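Local coordinates for protein fructosyl amine: oxygen oxidoreductase (PDB 3DJE) that oxidatively deglycates fructosyl amino acids (Amadori products) with FAD as cofactor, a flavoenzyme of the sarcosine oxidase (MSOX/MTOX) family, at residues E76-W81 with F367-S372. Sequence-based numbering, arbitrary orientation.
With FAD (flavin-adenine dinucleotide), chain C; FSA (1-S-(carboxymethyl)-1-thio-beta-D-fructopyranose), chain D.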
ATOM      1  N   GLU A  76       4.105 -10.461 -12.727  1.00 15.51           N
ATOM      2  CA  GLU A  76       3.369  -9.534 -13.599  1.00 16.30           C
ATOM      3  C   GLU A  76       3.645  -8.084 -13.225  1.00 14.37           C
ATOM      4  O   GLU A  76       3.783  -7.218 -14.108  1.00 13.97           O
ATOM      5  CB  GLU A  76       1.862  -9.813 -13.569  1.00 16.50           C
ATOM      6  CG  GLU A  76       1.478 -11.093 -14.302  1.00 20.06           C
ATOM      7  CD  GLU A  76       0.058 -11.581 -14.032  1.00 21.52           C
ATOM      8  OE1 GLU A  76      -0.569 -11.166 -13.021  1.00 29.33           O
ATOM      9  OE2 GLU A  76      -0.427 -12.416 -14.834  1.00 27.65           O
ATOM     10  N   ALA A  77       3.728  -7.815 -11.923  1.00 13.38           N
ATOM     11  CA  ALA A  77       3.994  -6.456 -11.459  1.00 13.26           C
ATOM     12  C   ALA A  77       5.405  -6.036 -11.833  1.00 13.10           C
ATOM     13  O   ALA A  77       5.604  -4.939 -12.336  1.00 12.56           O
ATOM     14  CB  ALA A  77       3.783  -6.346  -9.936  1.00 13.53           C
ATOM     15  N   PHE A  78       6.378  -6.921 -11.592  1.00 14.29           N
ATOM     16  CA  PHE A  78       7.771  -6.611 -11.914  1.00 15.25           C
ATOM     17  C   PHE A  78       7.984  -6.410 -13.398  1.00 14.44           C
ATOM     18  O   PHE A  78       8.752  -5.525 -13.804  1.00 14.80           O
ATOM     19  CB  PHE A  78       8.719  -7.688 -11.397  1.00 16.49           C
ATOM     20  CG  PHE A  78       9.414  -7.317 -10.125  1.00 19.20           C
ATOM     21  CD1 PHE A  78       8.929  -7.772  -8.902  1.00 23.30           C
ATOM     22  CD2 PHE A  78      10.561  -6.516 -10.148  1.00 22.35           C
ATOM     23  CE1 PHE A  78       9.579  -7.449  -7.710  1.00 23.78           C
ATOM     24  CE2 PHE A  78      11.236  -6.184  -8.961  1.00 23.39           C
ATOM     25  CZ  PHE A  78      10.738  -6.646  -7.741  1.00 22.60           C
ATOM     26  N   ASN A  79       7.323  -7.236 -14.207  0.50 14.36           N
ATOM     27  CA  ASN A  79       7.333  -7.049 -15.647  0.50 14.26           C
ATOM     28  C   ASN A  79       6.957  -5.609 -15.982  0.50 13.77           C
ATOM     29  O   ASN A  79       7.637  -4.965 -16.774  0.50 13.57           O
ATOM     30  CB  ASN A  79       6.373  -8.013 -16.338  0.50 14.56           C
ATOM     31  CG  ASN A  79       6.908  -9.439 -16.398  0.50 15.49           C
ATOM     32  OD1 ASN A  79       8.102  -9.685 -16.213  0.50 18.49           O
ATOM     33  ND2 ASN A  79       6.013 -10.389 -16.660  0.50 18.15           N
ATOM     34  N   GLY A  80       5.897  -5.107 -15.343  1.00 13.24           N
ATOM     35  CA  GLY A  80       5.429  -3.745 -15.584  1.00 12.68           C
ATOM     36  C   GLY A  80       6.497  -2.720 -15.249  1.00 12.38           C
ATOM     37  O   GLY A  80       6.783  -1.839 -16.049  1.00 12.57           O
ATOM     38  N   TRP A  81       7.087  -2.825 -14.058  1.00 11.62           N
ATOM     39  CA  TRP A  81       8.115  -1.874 -13.645  1.00 11.47           C
ATOM     40  C   TRP A  81       9.361  -1.921 -14.538  1.00 12.45           C
ATOM     41  O   TRP A  81      10.020  -0.907 -14.735  1.00 13.10           O
ATOM     42  CB  TRP A  81       8.529  -2.101 -12.196  1.00 11.43           C
ATOM     43  CG  TRP A  81       7.433  -1.803 -11.193  1.00 10.44           C
ATOM     44  CD1 TRP A  81       6.777  -2.709 -10.401  1.00  9.96           C
ATOM     45  CD2 TRP A  81       6.873  -0.518 -10.886  1.00  9.51           C
ATOM     46  NE1 TRP A  81       5.848  -2.064  -9.605  1.00 10.87           N
ATOM     47  CE2 TRP A  81       5.888  -0.717  -9.881  1.00  9.26           C
ATOM     48  CE3 TRP A  81       7.114   0.782 -11.358  1.00  9.43           C
ATOM     49  CZ2 TRP A  81       5.134   0.348  -9.352  1.00 10.32           C
ATOM     50  CZ3 TRP A  81       6.368   1.828 -10.851  1.00  9.22           C
ATOM     51  CH2 TRP A  81       5.393   1.611  -9.845  1.00 10.80           C
ATOM     52  N   PHE A 367       1.017  -1.673  -3.198  1.00  8.72           N
ATOM     53  CA  PHE A 367       1.442  -0.636  -4.131  1.00  9.38           C
ATOM     54  C   PHE A 367       2.199  -1.203  -5.319  1.00  9.43           C
ATOM     55  O   PHE A 367       2.008  -0.762  -6.465  1.00 10.22           O
ATOM     56  CB  PHE A 367       2.263   0.507  -3.539  1.00  9.87           C
ATOM     57  CG  PHE A 367       2.545   1.567  -4.577  1.00  8.85           C
ATOM     58  CD1 PHE A 367       1.551   2.488  -4.917  1.00 10.57           C
ATOM     59  CD2 PHE A 367       3.720   1.538  -5.324  1.00 10.26           C
ATOM     60  CE1 PHE A 367       1.756   3.427  -5.959  1.00 10.02           C
ATOM     61  CE2 PHE A 367       3.939   2.475  -6.355  1.00  9.79           C
ATOM     62  CZ  PHE A 367       2.948   3.405  -6.676  1.00  9.75           C
ATOM     63  N   LYS A 368       3.062  -2.158  -5.026  1.00  9.48           N
ATOM     64  CA  LYS A 368       3.957  -2.684  -6.054  1.00 10.19           C
ATOM     65  C   LYS A 368       3.199  -3.266  -7.246  1.00  9.74           C
ATOM     66  O   LYS A 368       3.792  -3.431  -8.310  1.00 10.19           O
ATOM     67  CB  LYS A 368       4.936  -3.700  -5.467  1.00 11.06           C
ATOM     68  CG  LYS A 368       4.293  -4.956  -4.942  1.00 12.03           C
ATOM     69  CD  LYS A 368       5.322  -5.846  -4.208  1.00 12.48           C
ATOM     70  CE  LYS A 368       5.697  -5.334  -2.821  1.00 14.79           C
ATOM     71  NZ  LYS A 368       4.545  -5.350  -1.852  1.00 12.62           N
ATOM     72  N   TYR A 369       1.907  -3.576  -7.068  1.00  9.10           N
ATOM     73  CA  TYR A 369       1.067  -4.114  -8.161  1.00  9.59           C
ATOM     74  C   TYR A 369       0.409  -3.051  -9.042  1.00  9.79           C
ATOM     75  O   TYR A 369      -0.388  -3.374  -9.943  1.00  9.83           O
ATOM     76  CB  TYR A 369       0.010  -5.078  -7.592  1.00 10.61           C
ATOM     77  CG  TYR A 369       0.636  -6.153  -6.743  1.00  9.81           C
ATOM     78  CD1 TYR A 369       1.061  -7.357  -7.307  1.00 12.82           C
ATOM     79  CD2 TYR A 369       0.837  -5.952  -5.378  1.00 10.78           C
ATOM     80  CE1 TYR A 369       1.659  -8.338  -6.530  1.00 12.94           C
ATOM     81  CE2 TYR A 369       1.426  -6.921  -4.601  1.00 10.52           C
ATOM     82  CZ  TYR A 369       1.840  -8.099  -5.168  1.00 13.27           C
ATOM     83  OH  TYR A 369       2.436  -9.042  -4.355  1.00 14.53           O
ATOM     84  N   LEU A 370       0.754  -1.787  -8.821  1.00  9.34           N
ATOM     85  CA  LEU A 370       0.197  -0.713  -9.646  1.00  8.78           C
ATOM     86  C   LEU A 370       0.236  -1.006 -11.160  1.00  8.09           C
ATOM     87  O   LEU A 370      -0.760  -0.778 -11.857  1.00  7.84           O
ATOM     88  CB  LEU A 370       0.886   0.624  -9.347  1.00  8.72           C
ATOM     89  CG  LEU A 370       0.451   1.811 -10.226  1.00  9.02           C
ATOM     90  CD1 LEU A 370      -1.037   2.140 -10.078  1.00 10.87           C
ATOM     91  CD2 LEU A 370       1.298   3.063  -9.976  1.00  9.00           C
ATOM     92  N   PRO A 371       1.381  -1.455 -11.684  1.00  8.28           N
ATOM     93  CA  PRO A 371       1.427  -1.675 -13.148  1.00  8.75           C
ATOM     94  C   PRO A 371       0.491  -2.761 -13.689  1.00  9.54           C
ATOM     95  O   PRO A 371       0.205  -2.747 -14.892  1.00  9.65           O
ATOM     96  CB  PRO A 371       2.875  -2.119 -13.377  1.00  8.86           C
ATOM     97  CG  PRO A 371       3.636  -1.564 -12.199  1.00  8.72           C
ATOM     98  CD  PRO A 371       2.688  -1.727 -11.052  1.00  8.58           C
ATOM     99  N   SER A 372       0.033  -3.672 -12.825  1.00  9.47           N
ATOM    100  CA  SER A 372      -0.535  -4.947 -13.274  1.00 10.66           C
ATOM    101  C   SER A 372      -1.888  -5.334 -12.674  1.00 10.53           C
ATOM    102  O   SER A 372      -2.645  -6.089 -13.289  1.00 10.69           O
ATOM    103  CB  SER A 372       0.451  -6.072 -12.955  1.00 11.02           C
ATOM    104  OG  SER A 372       0.812  -6.045 -11.576  1.00 12.07           O
TER
HETATM  105  PA  FAD C 500      -5.655   3.656  -1.940  1.00  9.66           P
HETATM  106  O1A FAD C 500      -4.542   3.859  -2.874  1.00 10.32           O
HETATM  107  O2A FAD C 500      -5.523   4.179  -0.546  1.00  9.99           O
HETATM  108  O5B FAD C 500      -6.911   4.272  -2.678  1.00 10.46           O
HETATM  109  C5B FAD C 500      -8.196   4.390  -2.061  1.00 10.37           C
HETATM  110  C4B FAD C 500      -8.926   5.533  -2.778  1.00 11.02           C
HETATM  111  O4B FAD C 500     -10.272   5.443  -2.274  1.00  9.92           O
HETATM  112  C3B FAD C 500      -8.340   6.874  -2.280  1.00 11.02           C
HETATM  113  O3B FAD C 500      -7.811   7.646  -3.372  1.00 12.08           O
HETATM  114  C2B FAD C 500      -9.571   7.542  -1.647  1.00  9.60           C
HETATM  115  O2B FAD C 500      -9.619   8.981  -1.904  1.00 12.18           O
HETATM  116  C1B FAD C 500     -10.742   6.756  -2.302  1.00 11.05           C
HETATM  117  N9A FAD C 500     -11.983   7.041  -1.519  1.00 10.58           N
HETATM  118  C8A FAD C 500     -12.131   7.142  -0.181  1.00 10.90           C
HETATM  119  N7A FAD C 500     -13.410   7.471   0.094  1.00  9.14           N
HETATM  120  C5A FAD C 500     -14.063   7.577  -1.072  1.00  8.71           C
HETATM  121  C6A FAD C 500     -15.379   7.902  -1.422  1.00  9.40           C
HETATM  122  N6A FAD C 500     -16.283   8.203  -0.460  1.00 10.29           N
HETATM  123  N1A FAD C 500     -15.718   7.920  -2.725  1.00  9.55           N
HETATM  124  C2A FAD C 500     -14.827   7.634  -3.683  1.00  9.77           C
HETATM  125  N3A FAD C 500     -13.561   7.324  -3.385  1.00  8.96           N
HETATM  126  C4A FAD C 500     -13.166   7.292  -2.090  1.00  8.87           C
HETATM  127  N1  FAD C 500       2.928  -1.361  -0.641  1.00  9.29           N
HETATM  128  C2  FAD C 500       4.009  -1.820  -1.390  1.00  9.88           C
HETATM  129  O2  FAD C 500       3.851  -2.558  -2.365  1.00 10.41           O
HETATM  130  N3  FAD C 500       5.298  -1.437  -1.018  1.00  9.88           N
HETATM  131  C4  FAD C 500       5.533  -0.622   0.085  1.00 11.21           C
HETATM  132  O4  FAD C 500       6.689  -0.300   0.382  1.00 10.70           O
HETATM  133  C4X FAD C 500       4.436  -0.183   0.841  1.00 10.49           C
HETATM  134  N5  FAD C 500       4.635   0.621   1.962  1.00 11.11           N
HETATM  135  C5X FAD C 500       3.535   1.194   2.596  1.00  9.98           C
HETATM  136  C6  FAD C 500       3.760   2.157   3.576  1.00 11.30           C
HETATM  137  C7  FAD C 500       2.687   2.783   4.197  1.00 11.37           C
HETATM  138  C7M FAD C 500       2.995   3.820   5.287  1.00 11.77           C
HETATM  139  C8  FAD C 500       1.380   2.470   3.825  1.00 10.75           C
HETATM  140  C8M FAD C 500       0.192   3.226   4.465  1.00 11.57           C
HETATM  141  C9  FAD C 500       1.161   1.512   2.825  1.00 10.37           C
HETATM  142  C9A FAD C 500       2.239   0.877   2.196  1.00  9.09           C
HETATM  143  N10 FAD C 500       2.051  -0.100   1.198  1.00  9.79           N
HETATM  144  C10 FAD C 500       3.147  -0.557   0.467  1.00  9.91           C
HETATM  145  C1' FAD C 500       0.709  -0.625   0.908  1.00  8.36           C
HETATM  146  C2' FAD C 500       0.102   0.124  -0.279  1.00  8.62           C
HETATM  147  O2' FAD C 500       0.377   1.537  -0.159  1.00  9.46           O
HETATM  148  C3' FAD C 500      -1.403  -0.126  -0.313  1.00  7.33           C
HETATM  149  O3' FAD C 500      -1.650  -1.539  -0.151  1.00  9.64           O
HETATM  150  C4' FAD C 500      -2.032   0.305  -1.642  1.00  8.43           C
HETATM  151  O4' FAD C 500      -1.576   1.594  -2.051  1.00  9.75           O
HETATM  152  C5' FAD C 500      -3.556   0.341  -1.478  1.00  9.58           C
HETATM  153  O5' FAD C 500      -4.168   0.689  -2.731  1.00  8.86           O
HETATM  154  P   FAD C 500      -5.758   0.875  -2.824  1.00  9.27           P
HETATM  155  O1P FAD C 500      -6.422  -0.343  -2.272  1.00  9.53           O
HETATM  156  O2P FAD C 500      -6.027   1.315  -4.208  1.00  9.14           O
HETATM  157  O3P FAD C 500      -6.085   2.105  -1.842  1.00  9.07           O
HETATM  158  OAB FSA D 501       5.420  -4.755   0.488  1.00 21.90           O
HETATM  159  CAL FSA D 501       6.542  -4.353   0.863  1.00 22.15           C
HETATM  160  OAA FSA D 501       7.611  -4.813   0.384  1.00 24.18           O
HETATM  161  CAH FSA D 501       6.668  -3.297   1.943  1.00 19.02           C
HETATM  162  SAK FSA D 501       5.111  -2.867   2.651  1.00 17.22           S
HETATM  163  C1  FSA D 501       5.773  -1.739   3.847  1.00 15.24           C
HETATM  164  C2  FSA D 501       4.795  -1.536   5.012  1.00 14.53           C
HETATM  165  O2  FSA D 501       5.113  -0.317   5.703  1.00 15.28           O
HETATM  166  C3  FSA D 501       4.861  -2.705   6.001  1.00 14.63           C
HETATM  167  O3  FSA D 501       6.148  -2.742   6.636  1.00 16.16           O
HETATM  168  C4  FSA D 501       3.730  -2.651   7.033  1.00 13.28           C
HETATM  169  O4  FSA D 501       3.726  -3.862   7.806  1.00 14.22           O
HETATM  170  C5  FSA D 501       2.358  -2.496   6.368  1.00 12.33           C
HETATM  171  O5  FSA D 501       1.983  -3.693   5.681  1.00 12.84           O
HETATM  172  C6  FSA D 501       2.390  -1.315   5.410  1.00 13.35           C
HETATM  173  O6  FSA D 501       3.459  -1.492   4.463  1.00 13.74           O
HETATM  174  O   HOH W   1      -2.133  -8.804 -12.550  1.00 27.10           O
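Trp-81 of helix 64-83 lies against Pro-371 and Lys-368 in the loop that leads from strand 356-360 of the Rossmann-type FAD domain to helix 373-382. A short 3-10 turn, 367-369, opens this segment beside the flavin. Trp-81 has CG anti to its carbonyl carbon (chi1 -66°), which sends the indole along the helix flank to the turn. From there NE1 donates to Lys-368 O at 2.8 Å, with an N-H...O angle of 158°. The oxygen lies near the ring plane. Pro-371 CG sits over one indole face, 3.4 Å from the centroid of the five-membered ring, a CH-pi contact. Pro-371 CB meets Gly-80 CA at 3.7 Å; the helix comes close here because glycine has no side chain. Ala-77 CB fits against Lys-368 O and Ser-372 OG.

The Lys-368 side chain runs from the 3-10 turn, away from helix 64-83, to the cofactor. CB and CG both pass FAD O2. CD lies a little farther from that oxygen. The chain then bends at chi3 and chi4, and CE lies 3.4 Å from both FAD O2 and FSA OAB. NZ donates to FAD O2 and to the FSA carboxylate oxygen OAB, and also bonds Arg-365 O. The backbone amide of Lys-368 reaches FAD O2 too, and that of Phe-367 bonds FAD N1. These donors would probably stabilise negative charge on the N1-C2=O2 edge of reduced flavin. At the start of segment 76-81, away from the flavin, one water donates to Glu-76 OE1 and to Ser-372 O, 2.9 Å from each.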